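Transcription regulator (Lactobacillus plantarum WCFS1, PDB 3CLK) is a predicted DNA-binding transcription regulator whose two-lobed, periplasmic-binding-protein-like part forms a dimer and probably senses a small effector molecule. Local coordinates at residues F22-L27 / L71-A75; V66-L70 / G247-I251; H125-A131 / D185-A191; L144-K148 / Q160-K164. All blocks are in the same frame, centred on the assembly; numbering follows the deposited sequence.

Interaction 1. Residues F22-L27 / L71-A75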
# COMPACT_ATOMS: atom_id res chain seq x y z
N PHE B 22 -4.03 4.66 -0.51
CA PHE B 22 -4.62 5.96 -0.81
C PHE B 22 -3.90 7.01 0.04
O PHE B 22 -3.76 8.16 -0.36
CB PHE B 22 -6.13 5.95 -0.52
CG PHE B 22 -6.49 6.26 0.91
CD1 PHE B 22 -6.60 7.57 1.35
CD2 PHE B 22 -6.72 5.23 1.83
CE1 PHE B 22 -6.92 7.87 2.68
CE2 PHE B 22 -7.04 5.51 3.15
CZ PHE B 22 -7.14 6.83 3.58
N ALA B 23 -3.44 6.58 1.21
CA ALA B 23 -2.73 7.47 2.13
C ALA B 23 -1.39 7.92 1.54
O ALA B 23 -1.08 9.11 1.54
CB ALA B 23 -2.50 6.77 3.46
N GLN B 24 -0.60 6.97 1.05
CA GLN B 24 0.69 7.30 0.45
C GLN B 24 0.52 8.36 -0.63
O GLN B 24 1.34 9.27 -0.75
CB GLN B 24 1.36 6.07 -0.18
CG GLN B 24 2.54 6.44 -1.07
CD GLN B 24 3.06 5.29 -1.90
OE1 GLN B 24 3.61 4.32 -1.36
NE2 GLN B 24 2.89 5.38 -3.21
N GLN B 25 -0.53 8.21 -1.43
CA GLN B 25 -0.81 9.15 -2.51
C GLN B 25 -1.07 10.54 -1.93
O GLN B 25 -0.64 11.54 -2.50
CB GLN B 25 -2.03 8.69 -3.32
CG GLN B 25 -1.76 7.43 -4.13
CD GLN B 25 -0.50 7.55 -4.98
OE1 GLN B 25 -0.41 8.42 -5.86
NE2 GLN B 25 0.48 6.69 -4.72
N ILE B 26 -1.78 10.60 -0.81
CA ILE B 26 -2.05 11.89 -0.18
C ILE B 26 -0.75 12.41 0.42
O ILE B 26 -0.42 13.59 0.28
CB ILE B 26 -3.10 11.77 0.94
CG1 ILE B 26 -4.39 11.15 0.40
CG2 ILE B 26 -3.38 13.15 1.52
CD1 ILE B 26 -5.47 10.98 1.44
N LEU B 27 -0.01 11.52 1.08
CA LEU B 27 1.25 11.89 1.72
C LEU B 27 2.28 12.42 0.71
O LEU B 27 3.04 13.32 1.03
CB LEU B 27 1.84 10.69 2.48
CG LEU B 27 1.09 10.22 3.74
CD1 LEU B 27 1.71 8.93 4.26
CD2 LEU B 27 1.14 11.30 4.80
N LEU B 71 -5.58 15.43 8.86
CA LEU B 71 -6.09 14.12 9.23
C LEU B 71 -6.59 13.36 8.01
O LEU B 71 -7.62 13.71 7.43
CB LEU B 71 -7.19 14.25 10.29
CG LEU B 71 -6.74 14.94 11.59
CD1 LEU B 71 -6.93 16.44 11.45
CD2 LEU B 71 -7.54 14.41 12.76
N LEU B 72 -5.84 12.34 7.63
CA LEU B 72 -6.16 11.52 6.47
C LEU B 72 -7.24 10.50 6.74
O LEU B 72 -6.97 9.40 7.23
CB LEU B 72 -4.90 10.80 5.97
CG LEU B 72 -3.68 11.66 5.63
CD1 LEU B 72 -2.73 10.87 4.73
CD2 LEU B 72 -4.12 12.93 4.92
N SER B 73 -8.47 10.88 6.42
CA SER B 73 -9.62 10.00 6.60
C SER B 73 -9.66 9.35 7.97
O SER B 73 -9.69 8.12 8.09
CB SER B 73 -9.61 8.92 5.51
OG SER B 73 -10.86 8.27 5.45
N ILE B 74 -9.66 10.17 9.02
CA ILE B 74 -9.72 9.66 10.39
C ILE B 74 -11.05 10.10 11.01
O ILE B 74 -11.39 11.29 10.99
CB ILE B 74 -8.56 10.20 11.27
CG1 ILE B 74 -7.39 9.22 11.27
CG2 ILE B 74 -9.03 10.41 12.71
CD1 ILE B 74 -6.65 9.14 9.97
N ALA B 75 -11.79 9.14 11.55
CA ALA B 75 -13.07 9.43 12.19
C ALA B 75 -12.85 9.61 13.69
O ALA B 75 -12.90 8.65 14.46
CB ALA B 75 -14.05 8.29 11.93

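Interaction 2. Residues V66-L70 / G247-I251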
# COMPACT_ATOMS: atom_id res chain seq x y z
N VAL B 66 3.89 21.93 16.44
CA VAL B 66 3.58 21.68 15.03
C VAL B 66 2.77 22.87 14.54
O VAL B 66 1.98 23.44 15.30
CB VAL B 66 2.76 20.39 14.83
CG1 VAL B 66 3.57 19.18 15.26
CG2 VAL B 66 1.45 20.47 15.61
N MSE B 67 2.95 23.25 13.29
CA MSE B 67 2.24 24.40 12.73
C MSE B 67 0.86 24.05 12.18
O MSE B 67 0.03 24.93 11.97
CB MSE B 67 3.09 25.05 11.64
CG MSE B 67 3.26 24.21 10.39
SE MSE B 67 4.57 24.98 9.20
CE MSE B 67 3.71 26.68 8.90
N GLY B 68 0.63 22.77 11.94
CA GLY B 68 -0.66 22.35 11.41
C GLY B 68 -0.83 20.85 11.42
O GLY B 68 0.15 20.10 11.41
N ILE B 69 -2.08 20.41 11.44
CA ILE B 69 -2.39 18.98 11.46
C ILE B 69 -3.35 18.60 10.34
O ILE B 69 -4.39 19.24 10.16
CB ILE B 69 -3.03 18.56 12.80
CG1 ILE B 69 -2.07 18.89 13.95
CG2 ILE B 69 -3.33 17.06 12.79
CD1 ILE B 69 -2.62 18.53 15.32
N LEU B 70 -2.98 17.57 9.58
CA LEU B 70 -3.82 17.08 8.50
C LEU B 70 -4.27 15.67 8.89
O LEU B 70 -3.45 14.82 9.23
CB LEU B 70 -3.01 17.03 7.20
CG LEU B 70 -2.47 18.37 6.71
CD1 LEU B 70 -1.58 18.16 5.48
CD2 LEU B 70 -3.63 19.29 6.38
N GLY B 247 -4.33 20.53 1.08
CA GLY B 247 -4.30 20.49 2.53
C GLY B 247 -3.19 21.37 3.09
O GLY B 247 -3.43 22.18 3.97
N VAL B 248 -1.98 21.21 2.57
CA VAL B 248 -0.87 22.02 3.03
C VAL B 248 -1.09 23.50 2.72
O VAL B 248 -0.63 24.36 3.47
CB VAL B 248 0.46 21.56 2.40
CG1 VAL B 248 1.59 22.50 2.79
CG2 VAL B 248 0.78 20.14 2.85
N GLN B 249 -1.79 23.80 1.64
CA GLN B 249 -2.04 25.19 1.27
C GLN B 249 -3.02 25.85 2.24
O GLN B 249 -3.01 27.07 2.41
CB GLN B 249 -2.57 25.29 -0.17
CG GLN B 249 -1.57 24.81 -1.21
CD GLN B 249 -2.05 25.02 -2.64
OE1 GLN B 249 -3.17 24.66 -2.99
NE2 GLN B 249 -1.19 25.60 -3.47
N GLN B 250 -3.87 25.05 2.88
CA GLN B 250 -4.82 25.60 3.85
C GLN B 250 -4.06 25.97 5.13
O GLN B 250 -4.37 26.97 5.78
CB GLN B 250 -5.93 24.60 4.17
CG GLN B 250 -6.96 24.42 3.06
CD GLN B 250 -7.73 25.70 2.76
OE1 GLN B 250 -8.50 26.19 3.60
NE2 GLN B 250 -7.54 26.24 1.57
N ILE B 251 -3.06 25.16 5.48
CA ILE B 251 -2.25 25.42 6.66
C ILE B 251 -1.40 26.66 6.41
O ILE B 251 -1.38 27.59 7.21
CB ILE B 251 -1.30 24.24 6.98
CG1 ILE B 251 -2.10 23.00 7.35
CG2 ILE B 251 -0.37 24.63 8.12
CD1 ILE B 251 -1.23 21.78 7.67

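Interaction 3. Residues H125-A131 / D185-A191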
# COMPACT_ATOMS: atom_id res chain seq x y z
N HIS B 125 -25.78 -1.42 -18.89
CA HIS B 125 -26.16 -2.22 -17.72
C HIS B 125 -27.33 -1.62 -16.95
O HIS B 125 -27.47 -0.41 -16.85
CB HIS B 125 -24.96 -2.34 -16.77
CG HIS B 125 -23.77 -3.04 -17.37
ND1 HIS B 125 -23.66 -4.41 -17.40
CD2 HIS B 125 -22.69 -2.55 -18.02
CE1 HIS B 125 -22.55 -4.74 -18.06
NE2 HIS B 125 -21.95 -3.63 -18.44
N ARG B 126 -28.17 -2.49 -16.38
CA ARG B 126 -29.31 -2.05 -15.59
C ARG B 126 -29.40 -2.84 -14.28
O ARG B 126 -30.00 -2.38 -13.32
CB ARG B 126 -30.62 -2.20 -16.39
CG ARG B 126 -30.77 -1.15 -17.49
CD ARG B 126 -32.14 -1.26 -18.17
NE ARG B 126 -33.24 -0.96 -17.25
CZ ARG B 126 -33.55 0.25 -16.81
NH1 ARG B 126 -32.85 1.31 -17.20
NH2 ARG B 126 -34.58 0.41 -15.99
N GLN B 127 -28.81 -4.04 -14.27
CA GLN B 127 -28.79 -4.87 -13.08
C GLN B 127 -27.39 -4.65 -12.49
O GLN B 127 -26.47 -5.44 -12.69
CB GLN B 127 -29.02 -6.34 -13.46
CG GLN B 127 -30.37 -6.53 -14.15
CD GLN B 127 -30.79 -7.98 -14.22
OE1 GLN B 127 -30.27 -8.76 -15.02
NE2 GLN B 127 -31.75 -8.35 -13.37
N ILE B 128 -27.28 -3.55 -11.77
CA ILE B 128 -26.03 -3.09 -11.18
C ILE B 128 -25.98 -3.21 -9.66
O ILE B 128 -26.84 -2.66 -8.97
CB ILE B 128 -25.82 -1.61 -11.56
CG1 ILE B 128 -25.95 -1.45 -13.08
CG2 ILE B 128 -24.48 -1.11 -11.05
CD1 ILE B 128 -25.81 -0.01 -13.57
N GLY B 129 -24.97 -3.91 -9.15
CA GLY B 129 -24.83 -4.06 -7.72
C GLY B 129 -23.70 -3.19 -7.19
O GLY B 129 -22.92 -2.65 -7.97
N ILE B 130 -23.64 -3.04 -5.87
CA ILE B 130 -22.60 -2.24 -5.22
C ILE B 130 -22.17 -2.99 -3.97
O ILE B 130 -23.01 -3.41 -3.15
CB ILE B 130 -23.10 -0.82 -4.88
CG1 ILE B 130 -21.94 0.02 -4.34
CG2 ILE B 130 -24.27 -0.88 -3.90
CD1 ILE B 130 -22.18 1.50 -4.44
N ALA B 131 -20.86 -3.17 -3.80
CA ALA B 131 -20.37 -3.95 -2.68
C ALA B 131 -19.20 -3.40 -1.87
O ALA B 131 -18.34 -2.68 -2.39
CB ALA B 131 -20.01 -5.34 -3.17
N ASP B 185 -27.72 -12.39 -11.17
CA ASP B 185 -28.35 -11.80 -12.35
C ASP B 185 -27.73 -10.44 -12.61
O ASP B 185 -28.09 -9.75 -13.57
CB ASP B 185 -29.86 -11.65 -12.12
CG ASP B 185 -30.19 -10.75 -10.94
OD1 ASP B 185 -29.66 -11.01 -9.83
OD2 ASP B 185 -30.97 -9.79 -11.12
N LEU B 186 -26.79 -10.04 -11.76
CA LEU B 186 -26.10 -8.76 -11.93
C LEU B 186 -25.14 -8.86 -13.11
O LEU B 186 -24.56 -9.91 -13.36
CB LEU B 186 -25.31 -8.40 -10.67
CG LEU B 186 -26.10 -8.14 -9.39
CD1 LEU B 186 -25.16 -7.87 -8.23
CD2 LEU B 186 -27.02 -6.94 -9.62
N THR B 187 -24.96 -7.76 -13.83
CA THR B 187 -24.03 -7.75 -14.95
C THR B 187 -22.97 -6.69 -14.69
O THR B 187 -21.98 -6.62 -15.39
CB THR B 187 -24.72 -7.42 -16.27
OG1 THR B 187 -25.24 -6.08 -16.21
CG2 THR B 187 -25.84 -8.40 -16.54
N GLY B 188 -23.21 -5.87 -13.68
CA GLY B 188 -22.26 -4.83 -13.32
C GLY B 188 -22.19 -4.68 -11.81
O GLY B 188 -23.20 -4.80 -11.13
N ILE B 189 -20.99 -4.44 -11.29
CA ILE B 189 -20.80 -4.26 -9.85
C ILE B 189 -19.82 -3.12 -9.58
O ILE B 189 -18.77 -3.02 -10.22
CB ILE B 189 -20.26 -5.55 -9.19
CG1 ILE B 189 -21.29 -6.67 -9.32
CG2 ILE B 189 -19.94 -5.29 -7.72
CD1 ILE B 189 -20.77 -8.02 -8.84
N ILE B 190 -20.20 -2.27 -8.64
CA ILE B 190 -19.38 -1.14 -8.23
C ILE B 190 -18.69 -1.57 -6.94
O ILE B 190 -19.34 -2.01 -5.99
CB ILE B 190 -20.24 0.10 -7.96
CG1 ILE B 190 -20.99 0.49 -9.25
CG2 ILE B 190 -19.37 1.25 -7.47
CD1 ILE B 190 -21.83 1.71 -9.12
N ALA B 191 -17.37 -1.45 -6.92
CA ALA B 191 -16.61 -1.83 -5.73
C ALA B 191 -16.32 -0.62 -4.87
O ALA B 191 -15.97 0.45 -5.38
CB ALA B 191 -15.30 -2.52 -6.14
O HOH W 1 -28.01 -5.43 -16.90

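Interaction 4. Residues L144-K148 / Q160-K164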
# COMPACT_ATOMS: atom_id res chain seq x y z
N LEU B 144 -23.48 5.63 -1.44
CA LEU B 144 -24.64 4.80 -1.71
C LEU B 144 -25.80 5.65 -2.21
O LEU B 144 -26.55 5.22 -3.09
CB LEU B 144 -25.07 4.04 -0.45
CG LEU B 144 -26.13 2.94 -0.68
CD1 LEU B 144 -25.49 1.79 -1.46
CD2 LEU B 144 -26.68 2.44 0.64
N ALA B 145 -25.96 6.86 -1.66
CA ALA B 145 -27.04 7.74 -2.10
C ALA B 145 -26.83 8.08 -3.58
O ALA B 145 -27.79 8.17 -4.34
CB ALA B 145 -27.07 9.02 -1.26
N GLY B 146 -25.57 8.28 -3.97
CA GLY B 146 -25.24 8.60 -5.35
C GLY B 146 -25.61 7.44 -6.26
O GLY B 146 -26.09 7.64 -7.38
N TYR B 147 -25.38 6.22 -5.77
CA TYR B 147 -25.70 4.99 -6.50
C TYR B 147 -27.20 4.89 -6.71
O TYR B 147 -27.66 4.58 -7.82
CB TYR B 147 -25.20 3.78 -5.70
CG TYR B 147 -25.84 2.44 -6.02
CD1 TYR B 147 -25.44 1.69 -7.12
CD2 TYR B 147 -26.82 1.91 -5.17
CE1 TYR B 147 -26.00 0.42 -7.37
CE2 TYR B 147 -27.38 0.66 -5.41
CZ TYR B 147 -26.97 -0.08 -6.51
OH TYR B 147 -27.53 -1.33 -6.70
N LYS B 148 -27.97 5.14 -5.65
CA LYS B 148 -29.43 5.06 -5.72
C LYS B 148 -30.03 6.16 -6.60
O LYS B 148 -31.08 5.96 -7.20
CB LYS B 148 -30.05 5.13 -4.32
CG LYS B 148 -29.81 3.88 -3.48
CD LYS B 148 -30.49 3.97 -2.11
CE LYS B 148 -30.15 2.74 -1.28
NZ LYS B 148 -30.81 2.74 0.05
N GLN B 160 -32.49 -3.93 -2.65
CA GLN B 160 -31.61 -4.10 -1.50
C GLN B 160 -30.71 -5.32 -1.63
O GLN B 160 -29.65 -5.36 -1.04
CB GLN B 160 -32.43 -4.20 -0.20
CG GLN B 160 -33.04 -2.89 0.26
CD GLN B 160 -32.00 -1.81 0.49
OE1 GLN B 160 -30.96 -2.05 1.12
NE2 GLN B 160 -32.27 -0.61 -0.00
N GLU B 161 -31.14 -6.32 -2.40
CA GLU B 161 -30.34 -7.52 -2.58
C GLU B 161 -29.09 -7.25 -3.42
O GLU B 161 -28.16 -8.06 -3.43
CB GLU B 161 -31.18 -8.61 -3.25
CG GLU B 161 -32.42 -8.98 -2.46
CD GLU B 161 -32.13 -9.07 -0.97
OE1 GLU B 161 -31.35 -9.96 -0.57
OE2 GLU B 161 -32.67 -8.23 -0.21
N TRP B 162 -29.08 -6.11 -4.10
CA TRP B 162 -27.95 -5.72 -4.95
C TRP B 162 -26.92 -4.92 -4.15
O TRP B 162 -25.88 -4.51 -4.67
CB TRP B 162 -28.44 -4.88 -6.12
CG TRP B 162 -29.29 -5.62 -7.12
CD1 TRP B 162 -29.58 -6.96 -7.13
CD2 TRP B 162 -29.92 -5.07 -8.29
NE1 TRP B 162 -30.35 -7.27 -8.23
CE2 TRP B 162 -30.57 -6.13 -8.96
CE3 TRP B 162 -29.99 -3.78 -8.83
CZ2 TRP B 162 -31.28 -5.94 -10.15
CZ3 TRP B 162 -30.70 -3.59 -10.02
CH2 TRP B 162 -31.34 -4.67 -10.66
N ILE B 163 -27.22 -4.71 -2.87
CA ILE B 163 -26.36 -3.96 -1.98
C ILE B 163 -25.78 -4.90 -0.94
O ILE B 163 -26.51 -5.48 -0.12
CB ILE B 163 -27.16 -2.83 -1.29
CG1 ILE B 163 -27.92 -2.02 -2.35
CG2 ILE B 163 -26.23 -1.92 -0.52
CD1 ILE B 163 -28.91 -1.00 -1.77
N LYS B 164 -24.46 -5.08 -0.98
CA LYS B 164 -23.76 -5.95 -0.05
C LYS B 164 -22.73 -5.12 0.70
O LYS B 164 -21.67 -4.79 0.16
CB LYS B 164 -23.07 -7.09 -0.79
CG LYS B 164 -24.02 -8.01 -1.54
CD LYS B 164 -25.01 -8.69 -0.60
CE LYS B 164 -25.94 -9.62 -1.37
NZ LYS B 164 -26.94 -10.27 -0.49
O HOH W 2 -29.79 0.27 1.21

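Interaction 1. Residues F22-L27 / L71-A75
The carbonyl oxygen of A23 accepts two backbone N-H groups of its own helix, from L27 at 2.7 Å and more weakly from I26, while the CD1 methyl of L72 rests against it, 4.0 Å away. With its polar needs met inside the helix, this oxygen can probably border an apolar side chain with little penalty. L72, at the end of strand 68-72, carries the contact. Its fork divides the work: CD2 meets I26 CG2 tip to tip at a tight 3.5 Å, and CD1 reaches past I26 CB to L27 CD2, 3.9 Å off, the two leucines lying at a slant. A23 is small enough to let the helix come close here. The strand ends at L72, S73 turns to a positive phi (48°), and F22, whose CG sits in the crowded position between N and C (chi1 86°), brings CZ to within 3.8 Å of S73 CB. I26 also touches L94 of the next strand and F240 of helix 240-256. The contact seats the first turns of helix 22-34 on the parallel sheet of the N-terminal lobe. Its cohesion is van der Waals and hydrophobic, resting on fit rather than on directed bonds between the segments.

Interaction 2. Residues V66-L70 / G247-I251
The flat groups that I251 meets are the peptide units on both sides of G68. CD1 lies over one face of the G68-I69 peptide, 3.8 Å from G68 CA, and CG2 lies on the same side of the M67-G68 peptide, off toward M67 O at 3.9 Å. The edges of this backbone serve the sheet: G68 pairs with A12, and I69 with P90 and C92. Lacking a side chain, G68 exposes its main chain to the isoleucine; a CB there would fall only 2.6 Å from I251 CD1. Strand 68-70 and helix 247-251 run nearly antiparallel, at 156° with axes 8.9 Å apart, as a helix packs on the parallel alpha/beta sheet of a periplasmic-binding-protein-like lobe. The isoleucine is drawn out straight (chi2 180°), which carries CD1 on to L70 CD2, 3.7 Å away. If I251 were an alanine, one side of the G68 peptides and the L70 fork would probably lose the isoleucine that covers them, opening a gap between strand and helix. L70 spreads further along the helix, its CD2 also lying 3.8 Å from G247 O, where the bare glycine lets the leucine near the helix backbone. The L70 and V248 side chains cross at about a right angle, L70 CD1 meeting V248 CG2 at 4.1 Å. V248 also touches I30 of helix 22-34.

Interaction 3. Residues H125-A131 / D185-A191
From its CB, 3.8 Å from T187 OG1, the side chain of H125, with CG beside the backbone N (chi1 -62°) and the ring thus turned to T187, leads to ND1, which forms a 2.6 Å hydrogen bond with T187 OG1, nearly straight at 174°; CE1 lies near T187 O, and NE2 bonds onward to A279 O. The pair locks the entry to two neighbouring parallel strands, 128-131 and 188-191, in the alpha/beta sheet of the C-terminal periplasmic-binding-protein-like lobe. Threonine suits the spot because its hydroxyl also meets a water that accepts from R126 N. Just before the strand, Q127 O accepts T187 N at 3.0 Å and, weakly, G188 N. The Q127 side chain lies across D185, amide and carboxylate planes 76° apart, with CD 3.3 Å from D185 O. Cut back to an alanine, Q127 would probably uncover the D185 main chain and leave that carboxylate freer to turn. Further on, the strands zip together: G129 N gives to G188 O, and G129 O takes I190 N. Glycine suits position G129, since a CB would fall 2.6 Å from L186 CD1 as it stands. I128, I130 and I190 form one apolar face, where I128 and I190 meet helix 109-121; I189, A131 and A191 pack against helices 170-180 and 194-206. At the far end, A131 N bonds I190 O at 2.9 Å, almost in line with the carbonyl bond.

Interaction 4. Residues L144-K148 / Q160-K164
Both L144 and Y147 hold CG opposite the backbone N (chi1 -169° and 159°), and these torsions send the two side chains from one flank of helix 138-153 to I163; K148 joins them by another route, its chain fully extended beyond CG. Isoleucine suits this place, for its branched side chain offers a separate carbon to each partner. CG2 meets L144 CD1 at 3.9 Å, the two side chains slanting across one another; CG1 lies 4.1 Å from CE2 of the Y147 ring; CD1 touches K148 CE at 4.0 Å, where the chains cross at about a right angle. The phenol of Y147 runs on past I163 until OH lies 3.7 Å from W162 CB, at the edge of the indole and near its plane. That hydroxyl is not spent on the tryptophan: it bonds I128 O of strand 128-131, so a tyrosine fits where a ring must reach both isoleucine and backbone. At the outer side, K148 NZ gives to a water at 2.9 Å, and the same water gives to Q160 OE1 at 2.6 Å. The contact closes a beta-alpha-beta unit, in which strand 128-131, helix 138-153 and strand 163-164 follow in turn, and I163 also touches I130. Chemically the contact is graded: carbon on carbon in the middle, a buried phenol satisfied by a strand carbonyl, and a lysine amine, probably charged, linked to an amide through a water, which lets the alkyl chain pack on I163 while NZ keeps a polar partner.

Interactions 1 and 2 belong to the lobe built on the 41-44/265-267 sheet and share strand 68-72, one segment following directly on the other; their centres are 13 Å apart. Interactions 3 and 4 lie in the other lobe, 9 Å apart, and touch through the tyrosine hydroxyl (2.7 Å between Y147 OH and I128 O); I130 N also probably bonds W162 O, at 2.9 Å, making strands 128-131 and 163-164 neighbours. Between the lobes distances are long, from 25 Å (interactions 1 and 4) to 39 Å (interactions 2 and 3) between centres. Along the chain, interactions 3 and 4 are nested within the loop that interaction 2 closes. In relatives of this fold the effector binds between the lobes.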